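Local coordinates for protein glycosyltransferase (duf1792) (Streptococcus sanguinis, PDB 5V4A) that binds UDP and probably transfers a sugar from a nucleotide donor, as the C-terminal GT-D-fold domain of a longer glycosyltransferase, at residues K141-V146 against D161-I166. Numbering follows the deposited sequence.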
# COMPACT_ATOMS: atom_id res chain seq x y z
N LYS A 141 5.98 -13.53 2.17
CA LYS A 141 6.56 -13.94 3.44
C LYS A 141 6.03 -15.32 3.81
O LYS A 141 4.89 -15.65 3.50
CB LYS A 141 6.21 -12.95 4.55
CG LYS A 141 6.67 -11.52 4.32
CD LYS A 141 8.18 -11.40 4.31
CE LYS A 141 8.61 -9.95 4.36
NZ LYS A 141 7.88 -9.24 5.46
N ASP A 142 6.86 -16.12 4.48
CA ASP A 142 6.32 -17.29 5.16
C ASP A 142 5.72 -16.85 6.49
O ASP A 142 6.37 -16.17 7.29
CB ASP A 142 7.38 -18.36 5.40
CG ASP A 142 8.06 -18.81 4.13
OD1 ASP A 142 7.38 -19.31 3.21
OD2 ASP A 142 9.31 -18.67 4.05
N LEU A 143 4.47 -17.22 6.71
CA LEU A 143 3.66 -16.71 7.81
C LEU A 143 3.39 -17.81 8.84
O LEU A 143 3.21 -18.98 8.48
CB LEU A 143 2.32 -16.18 7.26
CG LEU A 143 2.38 -14.96 6.33
CD1 LEU A 143 0.97 -14.54 5.90
CD2 LEU A 143 3.10 -13.79 6.98
N LEU A 144 3.37 -17.43 10.12
CA LEU A 144 2.83 -18.26 11.19
C LEU A 144 1.64 -17.52 11.77
O LEU A 144 1.78 -16.48 12.42
CB LEU A 144 3.89 -18.57 12.26
CG LEU A 144 3.36 -19.56 13.33
CD1 LEU A 144 2.90 -20.92 12.76
CD2 LEU A 144 4.41 -19.74 14.40
N ILE A 145 0.45 -18.05 11.52
CA ILE A 145 -0.79 -17.43 11.93
C ILE A 145 -1.24 -18.07 13.24
O ILE A 145 -1.41 -19.29 13.31
CB ILE A 145 -1.85 -17.57 10.83
CG1 ILE A 145 -1.52 -16.65 9.66
CG2 ILE A 145 -3.21 -17.38 11.36
CD1 ILE A 145 -2.52 -16.73 8.52
N VAL A 146 -1.42 -17.25 14.27
CA VAL A 146 -1.83 -17.71 15.60
C VAL A 146 -3.21 -17.13 15.89
O VAL A 146 -3.35 -15.92 16.12
CB VAL A 146 -0.81 -17.29 16.67
CG1 VAL A 146 -1.13 -17.98 17.99
CG2 VAL A 146 0.61 -17.66 16.21
N ASP A 161 -3.46 -14.52 0.09
CA ASP A 161 -3.03 -15.23 -1.11
C ASP A 161 -1.68 -14.74 -1.62
O ASP A 161 -1.01 -15.46 -2.38
CB ASP A 161 -4.10 -15.10 -2.20
CG ASP A 161 -5.32 -16.02 -1.96
OD1 ASP A 161 -5.45 -16.60 -0.85
OD2 ASP A 161 -6.17 -16.12 -2.87
N GLY A 162 -1.26 -13.53 -1.24
CA GLY A 162 0.05 -13.01 -1.60
C GLY A 162 1.20 -13.47 -0.73
O GLY A 162 2.36 -13.18 -1.04
N ALA A 163 0.90 -14.18 0.35
CA ALA A 163 1.95 -14.72 1.21
C ALA A 163 2.65 -15.87 0.51
O ALA A 163 2.15 -16.44 -0.47
CB ALA A 163 1.35 -15.19 2.52
N ARG A 164 3.87 -16.18 0.96
CA ARG A 164 4.59 -17.29 0.36
C ARG A 164 4.06 -18.63 0.85
O ARG A 164 3.88 -19.57 0.07
CB ARG A 164 6.09 -17.17 0.63
CG ARG A 164 6.91 -18.33 0.07
CD ARG A 164 6.93 -18.32 -1.48
NE ARG A 164 7.11 -16.97 -2.02
CZ ARG A 164 8.29 -16.36 -2.09
NH1 ARG A 164 9.39 -16.97 -1.65
NH2 ARG A 164 8.38 -15.14 -2.59
N SER A 165 3.82 -18.74 2.16
CA SER A 165 3.34 -19.98 2.75
C SER A 165 2.72 -19.63 4.09
O SER A 165 2.98 -18.56 4.65
CB SER A 165 4.46 -21.00 2.93
OG SER A 165 5.17 -20.76 4.14
N ILE A 166 1.88 -20.54 4.59
CA ILE A 166 1.13 -20.33 5.83
C ILE A 166 1.20 -21.59 6.68
O ILE A 166 0.94 -22.70 6.20
CB ILE A 166 -0.34 -19.95 5.56
CG1 ILE A 166 -0.45 -18.68 4.72
CG2 ILE A 166 -1.10 -19.77 6.87
CD1 ILE A 166 -1.89 -18.37 4.32
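Lys141 O accepts a hydrogen bond from Arg164 N at 2.8 Å, and Leu143 N gives one to Ser165 O at 2.9 Å. Together they start the parallel pairing of 141-146 with 161-166, in which Asp142 lies beside Ser165 and Leu143 beside Ile166. Lys141 and Arg164 come just before strands 142-148 and 165-171, and the pairing begins with them.

Side chains add a polar link on the face that carries Asp142 and Ser165. Ser165 OG, turned between its own backbone N and carbonyl carbon (chi1 84°), reaches the Asp142 carboxylate and donates to OD1 over 2.8 Å. It meets the anti side of the carboxylate, 30° out of its plane. The same hydroxyl also hydrogen-bonds Arg194 NH1, and this arginine is bound to Leu143 O as well. Arg164 lays its CG 3.3 Å from Asp142 OD1, but its bent chain carries the guanidinium elsewhere, to a salt bridge with Asp140.

Apolar contacts occupy the other face. Leu143 CD1 presses against Ala163 CB at 3.5 Å, a tight fit for two carbons. Farther along, Ile145 CD1 touches Ile166 CG2 at 3.7 Å, the two side chains crossing at a slant. Phe160 packs on both isoleucines.

The contact lies at the beginning of two neighbouring strands, 142-148 and 165-171, in the five-stranded parallel sheet. Pairing continues as backbone hydrogen bonds join Leu143 and Ile145 to Lys167. Strand 195-199 flanks 142-148 on its other edge, and 267-270 lies beyond 165-171. Strand 142-148 leads on to the UDP-binding residues Gly148 and Ser151, with the side chain of Ile145 about 9 Å from the bound nucleotide.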